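Local coordinates for fiber protein (Raptor siadenovirus a, PDB 5FJL), which forms the trimeric head domain at the tip of the adenovirus fibre, the part that probably attaches the virion to its host-cell receptor, at residues L45-G49 and F86-K92; V51-R55 and I66-Y70; S94-L100 and E152-I158; T116-I122 and Y160-V166. One frame throughout, in Å; residues are numbered along the deposited sequence.

Interaction 1: residues L45-G49 and F86-K92; sequences LTKSG and FKGADFK
Ser48 and Asp90 meet where a type I beta turn, running from Thr46 to Gly49 between two strands of the fibre-head beta fold, docks on the short 3-10 segment 88-90. The tight part is the carboxylate of Asp90. Its OD1 accepts twice from Ser48: the hydroxyl OG comes in at 2.6 Å from OD1, on the syn side and close to the carboxylate plane, while the backbone N of Ser48 lies 3.0 Å from OD1, nearly in line with the C-O bond. With OG placed between the backbone N and carbonyl carbon of Ser48 (chi1 66°), it lies on the same side as the amide, and both reach OD1. Lys87 N lies 2.8 Å from the other oxygen, Asp90 OD2, and donates to it from above the carboxylate plane, so the aspartate is gripped from its own segment as well and its rotation is fixed. Water 1 links OD2 to Thr46 OG1, which also bonds to the amide of Gly50. On the buried flank, Thr46 CG2 lies 3.9 Å from Phe86 CE2, and the Phe86 ring continues into the core against Ile52 and Met161.

The outer side is looser and wetter. Lys47, bent at chi3, lays its aliphatic chain past Ala89, and waters mediate much of what remains: water 2 joins Lys47 N to the carbonyl of Asp90, and water 3 joins the ammonium group to Ala89 O. At the end of this exposed arm, Lys47 NZ stands 2.9 Å from Phe91 O, above the plane of that carbonyl.

Interaction 2: residues V51-R55 and I66-Y70; sequences VINFR and ILGNY
Asn53 and Asn69 reach each other with the same first rotamer, each CG lying anti to its carbonyl carbon (chi1 -68° and -52°), and so close the open end of the beta hairpin formed by strands 51-59 and 62-67. Asn69 has left the strand, and its side chain points toward Asn53. The amide planes stand 74° apart, and Asn53 ND2 gives a hydrogen to Asn69 OD1 at 2.7 Å with a moderate tilt from both planes.

Within the ladder, Arg55 and Ile66 form an antiparallel hydrogen-bonded pair, with N to O distances of 3.0 Å in both directions. Phe54 and Leu67 are the adjacent non-hydrogen-bonded pair. Beyond them the amide of Gly68 still reaches Asn53 O, but from well above the carbonyl plane, as the chains begin to part. Water 4 fills the next step, accepting from Asn53 N and donating to Gly68 O.

The buried face carries Phe54 and Leu67. Leu67 continues inward onto Leu84 and Phe169; on the other face Ile66, in one of its two conformers, packs on Leu172 of a neighbouring subunit. The Phe54 ring leads away to meet the ring of Phe44, so that it is the methylene of this residue that faces its partner in the ladder, Phe54 CB lying 3.8 Å from Leu67 CD2.

Interaction 3: residues S94-L100 and E152-I158; sequences STLKDEL and ESKHETI
Ser94 opens the contact with its carbonyl oxygen, which accepts the amide of Ile158 in an almost straight bond (Ser94 O to Ile158 N 2.7 Å, 175° at the hydrogen). Its hydroxyl OG lies 3.5 Å from Thr157 CG2 and shares water 5 with Thr157 OG1. Thr95 and Thr157 are the one bridged backbone pair.

Leu96 carries the centre. Its N is bonded to Glu156 O and its O to Lys154 N, at 2.8 and 2.9 Å respectively, so one residue is held at both backbone ends. With CG anti to the amide nitrogen (chi1 -172°), the isobutyl group is directed into the opposing loop and its two methyls part: the side chain crosses that of Ile158 at about a right angle, with CD1 3.8 Å from CG1 of Ile158, while CD2 runs beside the Lys154 chain, 3.9 Å from its CG. The tip of that lysine is paired with Glu152 OE2 in a salt bridge.

Lys97 turns outward, its NZ folded back to Thr95 O. Asp98 touches the Ser153 backbone through CB and is tied to Ser153 N by water 6, its OD2 accepting from the water; its own carbonyl is bonded by Arg129 of a neighbouring subunit. At Leu100, where strand 99-103 has begun, CD2 meets Ile158 CD1 tip to tip at 3.9 Å. Two inverse gamma turns, centred on Leu96 and His155, kink the facing chains: this is an irregular loop-to-loop pairing at the edge of the fibre-head beta fold, held mainly by backbone bonds over a small apolar centre.

Interaction 4: residues T116-I122 and Y160-V166; sequences TALCIFI and YMHIVTV
Phe121 and Met161 run alongside each other in the same direction on the buried face of two antiparallel strands. Met161 CG is 3.5 Å from Phe121 CE2, and its sulfur makes an oblique Met-aromatic contact, 4.4 Å from the ring centroid. The CG of Met161 stands anti to its backbone N (chi1 178°), which carries the thioether along the ring. Farther along this face Cys119 SG touches Ile163 CG1, and Ala117 CB packs on Val166 CB at 3.8 Å.

The other face presents Val164 between Leu118 and Ile120. Its CG2 lies 3.6 Å from Ile120 CD1, and in one conformer of Leu118 its CG1 runs beside CD2 of that leucine. This wedge arises from a classic beta bulge: Val164 and Thr165 both face Leu118, with Val164 N bonded to Leu118 O and Leu118 N to Thr165 O. Past the bulge the ladder is regular, Ile120 with His162 and Ile122 with Tyr160 each exchanging two bonds.

Further out, Phe86 and Phe91 cover Met161, and Arg150 makes a cation-pi contact with Phe121. Thr85 fixes His162 through ND1, while Leu149 of a neighbouring subunit packs on Leu118 and Val164. Backbone polarity is thus met within this ladder and by strand 127-138 on its other side, leaving sulfur and hydrocarbon to fill the inner face and, around the bulge, hydrocarbon alone to meet Leu149 of the next subunit.

Overall arrangement
Interaction 4 is the buried one: long, apolar and broken by a single bulge, with its strand 160-171 lying beside one strand of each of interactions 1 and 2, 78-87 and 62-67. Those two, like interaction 3, are only partly buried. Interaction 1 depends on a carboxylate and waters, interaction 2 on a short ladder ended by an amide pair, and interaction 3 on backbone bonds between loops. Apolar groups join them inward: Phe86 of interaction 1 meets Ile52 of interaction 2 and Ile163 of interaction 4, while Leu96 and Leu100 of interaction 3 pack on Phe121. Interactions 2 and 3 do not touch; their centres lie about 25 Å apart, on opposite sides of the chain's centre.

Interaction 1: residues L45-G49 and F86-K92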
# COMPACT_ATOMS: atom_id res chain seq x y z
N LEU A 45 -14.70 20.31 -2.72
CA LEU A 45 -14.16 21.28 -3.67
C LEU A 45 -12.71 21.58 -3.33
O LEU A 45 -12.38 21.77 -2.15
CB LEU A 45 -14.95 22.61 -3.65
CG LEU A 45 -16.24 22.71 -4.50
CD1 LEU A 45 -15.92 22.90 -5.96
CD2 LEU A 45 -17.13 21.55 -4.32
N THR A 46 -11.87 21.66 -4.34
CA THR A 46 -10.48 22.09 -4.19
C THR A 46 -10.38 23.62 -4.40
O THR A 46 -11.34 24.26 -4.87
CB THR A 46 -9.58 21.43 -5.23
OG1 THR A 46 -9.99 21.86 -6.52
CG2 THR A 46 -9.66 19.89 -5.19
N LYS A 47 -9.22 24.19 -4.10
CA LYS A 47 -9.03 25.65 -4.23
C LYS A 47 -9.24 26.13 -5.63
O LYS A 47 -9.75 27.25 -5.81
CB LYS A 47 -7.67 26.10 -3.75
CG LYS A 47 -7.56 26.00 -2.25
CD LYS A 47 -6.36 26.76 -1.69
CE LYS A 47 -5.06 26.08 -1.97
NZ LYS A 47 -3.89 27.00 -1.72
N SER A 48 -8.92 25.34 -6.64
CA SER A 48 -9.05 25.75 -8.04
C SER A 48 -10.48 25.50 -8.55
O SER A 48 -10.74 25.74 -9.74
CB SER A 48 -8.04 25.04 -8.94
OG SER A 48 -8.31 23.65 -9.01
N GLY A 49 -11.36 24.98 -7.71
CA GLY A 49 -12.73 24.67 -8.11
C GLY A 49 -13.00 23.28 -8.62
O GLY A 49 -14.10 22.99 -9.19
N PHE A 86 -5.02 17.04 -9.86
CA PHE A 86 -4.93 18.25 -9.04
C PHE A 86 -3.95 19.21 -9.70
O PHE A 86 -2.94 18.79 -10.28
CB PHE A 86 -4.43 17.93 -7.63
CG PHE A 86 -5.38 17.07 -6.86
CD1 PHE A 86 -5.46 15.70 -7.07
CD2 PHE A 86 -6.29 17.63 -5.98
CE1 PHE A 86 -6.38 14.92 -6.40
CE2 PHE A 86 -7.20 16.86 -5.28
CZ PHE A 86 -7.26 15.50 -5.48
N LYS A 87 -4.21 20.50 -9.57
CA LYS A 87 -3.31 21.53 -10.04
C LYS A 87 -2.36 21.94 -8.93
O LYS A 87 -2.71 21.84 -7.75
CB LYS A 87 -4.12 22.77 -10.45
CG LYS A 87 -5.09 22.51 -11.58
CD LYS A 87 -5.79 23.81 -12.01
CE LYS A 87 -4.85 24.81 -12.74
NZ LYS A 87 -4.17 24.45 -14.06
N GLY A 88 -1.21 22.53 -9.27
CA GLY A 88 -0.39 23.15 -8.25
C GLY A 88 -1.14 24.11 -7.33
O GLY A 88 -0.89 24.18 -6.12
N ALA A 89 -2.09 24.83 -7.91
CA ALA A 89 -2.93 25.78 -7.20
C ALA A 89 -3.80 25.15 -6.13
O ALA A 89 -4.32 25.88 -5.28
CB ALA A 89 -3.80 26.55 -8.17
N ASP A 90 -3.99 23.82 -6.17
CA ASP A 90 -4.80 23.14 -5.18
C ASP A 90 -4.05 22.88 -3.86
O ASP A 90 -4.66 22.51 -2.87
CB ASP A 90 -5.30 21.81 -5.72
CG ASP A 90 -6.27 21.97 -6.86
OD1 ASP A 90 -7.04 22.96 -6.83
OD2 ASP A 90 -6.31 21.10 -7.77
N PHE A 91 -2.72 23.03 -3.87
CA PHE A 91 -1.92 22.72 -2.70
C PHE A 91 -1.75 23.94 -1.82
O PHE A 91 -1.84 25.09 -2.30
CB PHE A 91 -0.56 22.18 -3.14
CG PHE A 91 -0.63 20.82 -3.80
CD1 PHE A 91 -0.85 20.73 -5.17
CD2 PHE A 91 -0.52 19.68 -3.05
CE1 PHE A 91 -0.94 19.50 -5.78
CE2 PHE A 91 -0.61 18.43 -3.65
CZ PHE A 91 -0.83 18.34 -5.02
N LYS A 92 -1.49 23.73 -0.54
CA LYS A 92 -1.19 24.86 0.36
C LYS A 92 0.05 25.58 -0.15
O LYS A 92 0.09 26.83 -0.22
CB LYS A 92 -1.01 24.38 1.79
CG LYS A 92 -0.73 25.52 2.76
CD LYS A 92 -0.81 25.02 4.18
CE LYS A 92 -0.39 26.10 5.18
NZ LYS A 92 -1.56 26.97 5.46
O HOH W 1 -8.74 20.50 -8.60
O HOH W 2 -7.44 22.50 -2.78
O HOH W 3 -3.99 28.43 -4.58

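Interaction 2: residues V51-R55 and I66-Y70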
# COMPACT_ATOMS: atom_id res chain seq x y z
N VAL A 51 -13.91 19.28 -8.34
CA VAL A 51 -14.79 18.48 -7.50
C VAL A 51 -14.21 17.07 -7.37
O VAL A 51 -13.91 16.44 -8.39
CB VAL A 51 -16.21 18.39 -8.11
CG1 VAL A 51 -17.13 17.50 -7.29
CG2 VAL A 51 -16.80 19.79 -8.26
N ILE A 52 -14.07 16.62 -6.14
CA ILE A 52 -13.65 15.26 -5.77
C ILE A 52 -14.88 14.56 -5.25
O ILE A 52 -15.38 14.91 -4.20
CB ILE A 52 -12.59 15.23 -4.62
CG1 ILE A 52 -11.28 15.92 -5.00
CG2 ILE A 52 -12.30 13.78 -4.18
CD1 ILE A 52 -10.39 16.14 -3.78
N ASN A 53 -15.35 13.54 -5.93
CA ASN A 53 -16.50 12.77 -5.46
C ASN A 53 -16.01 11.57 -4.71
O ASN A 53 -14.95 10.99 -5.05
CB ASN A 53 -17.35 12.31 -6.65
CG ASN A 53 -18.01 13.47 -7.33
OD1 ASN A 53 -18.80 14.17 -6.74
ND2 ASN A 53 -17.54 13.77 -8.53
N PHE A 54 -16.74 11.16 -3.68
CA PHE A 54 -16.41 9.93 -2.99
C PHE A 54 -17.65 9.14 -2.59
O PHE A 54 -18.74 9.70 -2.51
CB PHE A 54 -15.52 10.22 -1.78
CG PHE A 54 -16.19 11.05 -0.72
CD1 PHE A 54 -17.00 10.47 0.25
CD2 PHE A 54 -15.99 12.42 -0.68
CE1 PHE A 54 -17.62 11.26 1.24
CE2 PHE A 54 -16.58 13.19 0.32
CZ PHE A 54 -17.40 12.62 1.26
N ARG A 55 -17.49 7.83 -2.38
CA ARG A 55 -18.54 6.97 -1.87
C ARG A 55 -18.02 6.19 -0.70
O ARG A 55 -16.97 5.55 -0.83
CB ARG A 55 -19.02 6.00 -2.93
CG ARG A 55 -20.16 5.11 -2.44
CD ARG A 55 -21.02 4.64 -3.60
NE ARG A 55 -22.30 4.15 -3.14
CZ ARG A 55 -23.49 4.40 -3.70
NH1 ARG A 55 -23.61 5.18 -4.79
NH2 ARG A 55 -24.60 3.88 -3.16
N ILE A 66 -14.06 5.13 -1.48
CA ILE A 66 -13.49 5.13 -2.82
C ILE A 66 -13.68 6.53 -3.39
O ILE A 66 -14.68 7.18 -3.08
CB ILE A 66 -14.24 4.18 -3.76
CG1 ILE A 66 -14.17 2.75 -3.26
CG2 ILE A 66 -13.62 4.21 -5.15
CD1 ILE A 66 -12.78 2.18 -3.35
N LEU A 67 -12.73 7.02 -4.17
CA LEU A 67 -12.91 8.26 -4.91
C LEU A 67 -13.47 7.96 -6.30
O LEU A 67 -13.10 6.98 -6.93
CB LEU A 67 -11.57 8.99 -5.02
CG LEU A 67 -10.90 9.22 -3.66
CD1 LEU A 67 -9.62 10.02 -3.89
CD2 LEU A 67 -11.85 9.92 -2.68
N GLY A 68 -14.35 8.81 -6.78
CA GLY A 68 -15.05 8.57 -8.04
C GLY A 68 -14.38 9.15 -9.24
O GLY A 68 -13.45 9.94 -9.13
N ASN A 69 -14.86 8.74 -10.42
CA ASN A 69 -14.59 9.47 -11.69
C ASN A 69 -13.16 9.36 -12.20
O ASN A 69 -12.64 10.27 -12.83
CB ASN A 69 -14.95 10.96 -11.59
CG ASN A 69 -16.35 11.17 -11.08
OD1 ASN A 69 -16.55 11.75 -10.01
ND2 ASN A 69 -17.33 10.66 -11.82
N TYR A 70 -12.53 8.24 -11.91
CA TYR A 70 -11.17 8.01 -12.35
C TYR A 70 -10.92 6.51 -12.30
O TYR A 70 -11.69 5.78 -11.69
CB TYR A 70 -10.18 8.78 -11.44
CG TYR A 70 -9.77 7.97 -10.28
CD1 TYR A 70 -10.63 7.75 -9.22
CD2 TYR A 70 -8.55 7.33 -10.26
CE1 TYR A 70 -10.28 6.93 -8.17
CE2 TYR A 70 -8.18 6.53 -9.20
CZ TYR A 70 -9.07 6.31 -8.17
OH TYR A 70 -8.76 5.52 -7.10
O HOH W 4 -13.87 12.54 -8.21

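Interaction 3: residues S94-L100 and E152-I158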
# COMPACT_ATOMS: atom_id res chain seq x y z
N SER A 94 2.78 25.02 -3.52
CA SER A 94 3.00 24.26 -4.75
C SER A 94 4.39 23.65 -4.90
O SER A 94 4.65 22.91 -5.85
CB SER A 94 2.70 25.11 -5.97
OG SER A 94 3.51 26.25 -6.03
N THR A 95 5.32 23.91 -3.98
CA THR A 95 6.62 23.27 -4.07
C THR A 95 6.49 21.77 -3.88
O THR A 95 5.69 21.32 -3.04
CB THR A 95 7.58 23.80 -2.99
OG1 THR A 95 7.53 25.24 -2.99
CG2 THR A 95 8.99 23.31 -3.28
N LEU A 96 7.28 21.03 -4.63
CA LEU A 96 7.23 19.57 -4.61
C LEU A 96 7.99 19.00 -3.40
O LEU A 96 8.99 18.29 -3.54
CB LEU A 96 7.72 19.01 -5.94
CG LEU A 96 7.59 17.50 -6.20
CD1 LEU A 96 6.21 17.01 -5.83
CD2 LEU A 96 7.93 17.18 -7.66
N LYS A 97 7.43 19.29 -2.24
CA LYS A 97 7.97 18.87 -0.96
C LYS A 97 7.69 17.38 -0.74
O LYS A 97 6.89 16.77 -1.45
CB LYS A 97 7.29 19.66 0.17
CG LYS A 97 7.42 21.18 0.07
CD LYS A 97 6.52 21.90 1.08
CE LYS A 97 5.03 21.86 0.75
NZ LYS A 97 4.64 22.26 -0.64
N ASP A 98 8.28 16.83 0.31
CA ASP A 98 7.96 15.42 0.66
C ASP A 98 6.69 15.25 1.53
O ASP A 98 6.28 14.12 1.86
CB ASP A 98 9.19 14.72 1.26
CG ASP A 98 9.60 15.28 2.59
OD1 ASP A 98 8.84 15.94 3.29
OD2 ASP A 98 10.78 15.01 2.95
N GLU A 99 6.03 16.36 1.85
CA GLU A 99 4.75 16.38 2.52
C GLU A 99 3.95 17.44 1.79
O GLU A 99 4.41 18.60 1.70
CB GLU A 99 4.83 16.84 3.99
CG GLU A 99 5.61 16.05 4.99
CD GLU A 99 5.86 16.84 6.30
OE1 GLU A 99 5.58 18.06 6.40
OE2 GLU A 99 6.33 16.20 7.25
N LEU A 100 2.75 17.10 1.33
CA LEU A 100 1.91 18.04 0.60
C LEU A 100 0.53 18.07 1.22
O LEU A 100 -0.01 17.04 1.65
CB LEU A 100 1.80 17.57 -0.85
CG LEU A 100 3.10 17.45 -1.63
CD1 LEU A 100 2.82 16.77 -2.96
CD2 LEU A 100 3.66 18.83 -1.87
N GLU A 152 10.85 11.83 -1.69
CA GLU A 152 11.94 12.76 -2.06
C GLU A 152 11.51 14.16 -2.47
O GLU A 152 10.91 14.33 -3.55
CB GLU A 152 12.76 12.16 -3.20
CG GLU A 152 14.15 12.78 -3.31
CD GLU A 152 14.86 12.40 -4.60
OE1 GLU A 152 14.73 11.23 -5.05
OE2 GLU A 152 15.54 13.29 -5.16
N SER A 153 11.86 15.16 -1.67
CA SER A 153 11.58 16.56 -2.01
C SER A 153 12.39 17.03 -3.21
O SER A 153 13.50 16.55 -3.46
CB SER A 153 11.83 17.48 -0.82
OG SER A 153 13.21 17.54 -0.55
N LYS A 154 11.78 17.92 -4.00
CA LYS A 154 12.41 18.53 -5.16
C LYS A 154 12.19 20.02 -5.05
O LYS A 154 11.12 20.48 -4.63
CB LYS A 154 11.77 18.05 -6.48
CG LYS A 154 11.69 16.55 -6.67
CD LYS A 154 13.04 15.94 -6.97
CE LYS A 154 12.85 14.45 -7.18
NZ LYS A 154 14.13 13.78 -7.47
N HIS A 155 13.18 20.80 -5.48
CA HIS A 155 13.07 22.26 -5.50
C HIS A 155 12.46 22.70 -6.82
O HIS A 155 13.11 23.30 -7.69
CB HIS A 155 14.45 22.92 -5.32
CG HIS A 155 15.04 22.71 -3.96
ND1 HIS A 155 14.39 23.08 -2.80
CD2 HIS A 155 16.23 22.20 -3.58
CE1 HIS A 155 15.15 22.79 -1.76
NE2 HIS A 155 16.27 22.25 -2.21
N GLU A 156 11.20 22.29 -6.99
CA GLU A 156 10.43 22.52 -8.23
C GLU A 156 8.99 22.76 -7.85
O GLU A 156 8.55 22.36 -6.79
CB GLU A 156 10.48 21.33 -9.16
CG GLU A 156 11.86 21.00 -9.69
CD GLU A 156 11.87 19.72 -10.46
OE1 GLU A 156 11.38 19.71 -11.62
OE2 GLU A 156 12.40 18.71 -9.97
N THR A 157 8.27 23.44 -8.72
CA THR A 157 6.85 23.76 -8.55
C THR A 157 5.99 22.68 -9.22
O THR A 157 6.24 22.28 -10.36
CB THR A 157 6.55 25.12 -9.19
OG1 THR A 157 7.33 26.11 -8.48
CG2 THR A 157 5.11 25.51 -9.11
N ILE A 158 4.98 22.23 -8.47
CA ILE A 158 3.99 21.32 -9.04
C ILE A 158 3.12 22.08 -10.04
O ILE A 158 2.51 23.08 -9.68
CB ILE A 158 3.11 20.72 -7.95
CG1 ILE A 158 3.94 19.90 -6.94
CG2 ILE A 158 1.99 19.88 -8.55
CD1 ILE A 158 3.14 19.56 -5.69
O HOH W 5 6.33 26.49 -5.88
O HOH W 6 12.74 14.36 1.12

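Interaction 4: residues T116-I122 and Y160-V166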
# COMPACT_ATOMS: atom_id res chain seq x y z
N THR A 116 -1.90 3.71 -0.16
CA THR A 116 -0.88 3.84 -1.16
C THR A 116 -1.49 4.24 -2.51
O THR A 116 -2.50 3.66 -2.93
CB THR A 116 -0.12 2.53 -1.38
OG1 THR A 116 0.29 2.02 -0.08
CG2 THR A 116 1.08 2.71 -2.24
N ALA A 117 -0.83 5.17 -3.19
CA ALA A 117 -1.24 5.61 -4.52
C ALA A 117 -0.09 5.63 -5.46
O ALA A 117 1.03 5.84 -5.05
CB ALA A 117 -1.80 7.02 -4.47
N LEU A 118 -0.38 5.42 -6.75
CA LEU A 118 0.55 5.71 -7.83
C LEU A 118 0.20 7.10 -8.36
O LEU A 118 -0.93 7.29 -8.84
CB LEU A 118 0.41 4.69 -8.97
CG LEU A 118 1.19 5.09 -10.23
CD1 LEU A 118 2.67 5.18 -9.92
CD2 LEU A 118 0.91 4.12 -11.35
N CYS A 119 1.12 8.03 -8.24
CA CYS A 119 0.92 9.43 -8.68
C CYS A 119 1.95 9.80 -9.69
O CYS A 119 3.09 9.31 -9.72
CB CYS A 119 1.03 10.38 -7.52
SG CYS A 119 -0.31 10.11 -6.31
N ILE A 120 1.57 10.76 -10.55
CA ILE A 120 2.46 11.37 -11.51
C ILE A 120 2.49 12.86 -11.21
O ILE A 120 1.45 13.50 -11.16
CB ILE A 120 2.01 11.12 -12.97
CG1 ILE A 120 2.02 9.61 -13.29
CG2 ILE A 120 2.91 11.87 -13.94
CD1 ILE A 120 1.24 9.27 -14.52
N PHE A 121 3.68 13.38 -10.96
CA PHE A 121 3.88 14.81 -10.72
C PHE A 121 4.52 15.42 -11.94
O PHE A 121 5.56 14.96 -12.38
CB PHE A 121 4.77 15.07 -9.47
CG PHE A 121 4.14 14.57 -8.20
CD1 PHE A 121 4.38 13.27 -7.75
CD2 PHE A 121 3.33 15.39 -7.42
CE1 PHE A 121 3.78 12.80 -6.59
CE2 PHE A 121 2.75 14.91 -6.26
CZ PHE A 121 2.96 13.61 -5.86
N ILE A 122 3.86 16.44 -12.48
CA ILE A 122 4.36 17.20 -13.63
C ILE A 122 4.90 18.52 -13.13
O ILE A 122 4.17 19.29 -12.50
CB ILE A 122 3.25 17.46 -14.66
CG1 ILE A 122 2.51 16.17 -15.04
CG2 ILE A 122 3.80 18.21 -15.85
CD1 ILE A 122 3.34 15.15 -15.72
N TYR A 160 1.00 19.80 -12.07
CA TYR A 160 -0.09 18.87 -11.86
C TYR A 160 0.34 17.70 -11.01
O TYR A 160 1.50 17.30 -11.10
CB TYR A 160 -0.67 18.32 -13.19
CG TYR A 160 -1.23 19.42 -14.04
CD1 TYR A 160 -2.53 19.85 -13.85
CD2 TYR A 160 -0.44 20.06 -14.96
CE1 TYR A 160 -3.03 20.92 -14.60
CE2 TYR A 160 -0.92 21.11 -15.71
CZ TYR A 160 -2.21 21.53 -15.52
OH TYR A 160 -2.72 22.62 -16.25
N MET A 161 -0.62 17.17 -10.26
CA MET A 161 -0.48 15.82 -9.69
C MET A 161 -1.60 14.99 -10.22
O MET A 161 -2.76 15.33 -9.98
CB MET A 161 -0.54 15.83 -8.16
CG MET A 161 -0.44 14.44 -7.54
SD MET A 161 -0.65 14.37 -5.74
CE MET A 161 -2.40 14.58 -5.61
N HIS A 162 -1.27 13.88 -10.86
CA HIS A 162 -2.27 12.94 -11.34
C HIS A 162 -2.27 11.71 -10.44
O HIS A 162 -1.24 11.07 -10.32
CB HIS A 162 -1.98 12.50 -12.78
CG HIS A 162 -1.87 13.64 -13.75
ND1 HIS A 162 -2.95 14.42 -14.10
CD2 HIS A 162 -0.81 14.12 -14.46
CE1 HIS A 162 -2.56 15.31 -14.99
NE2 HIS A 162 -1.28 15.16 -15.22
N ILE A 163 -3.40 11.40 -9.84
CA ILE A 163 -3.56 10.12 -9.13
C ILE A 163 -4.01 9.08 -10.15
O ILE A 163 -5.11 9.18 -10.69
CB ILE A 163 -4.59 10.20 -7.97
CG1 ILE A 163 -4.25 11.34 -7.00
CG2 ILE A 163 -4.74 8.84 -7.30
CD1 ILE A 163 -5.19 11.47 -5.84
N VAL A 164 -3.16 8.11 -10.42
CA VAL A 164 -3.44 7.08 -11.39
C VAL A 164 -4.30 5.97 -10.78
O VAL A 164 -5.32 5.58 -11.33
CB VAL A 164 -2.15 6.49 -11.95
CG1 VAL A 164 -2.46 5.33 -12.91
CG2 VAL A 164 -1.32 7.58 -12.64
N THR A 165 -3.88 5.50 -9.62
CA THR A 165 -4.69 4.51 -8.89
C THR A 165 -4.30 4.61 -7.40
O THR A 165 -3.23 5.07 -7.06
CB THR A 165 -4.56 3.13 -9.54
OG1 THR A 165 -5.70 2.30 -9.20
CG2 THR A 165 -3.27 2.56 -9.16
N VAL A 166 -5.28 4.28 -6.55
CA VAL A 166 -5.07 4.36 -5.09
C VAL A 166 -5.86 3.24 -4.43
O VAL A 166 -6.97 2.88 -4.82
CB VAL A 166 -5.42 5.77 -4.53
CG1 VAL A 166 -6.82 6.20 -4.89
CG2 VAL A 166 -5.18 5.87 -3.04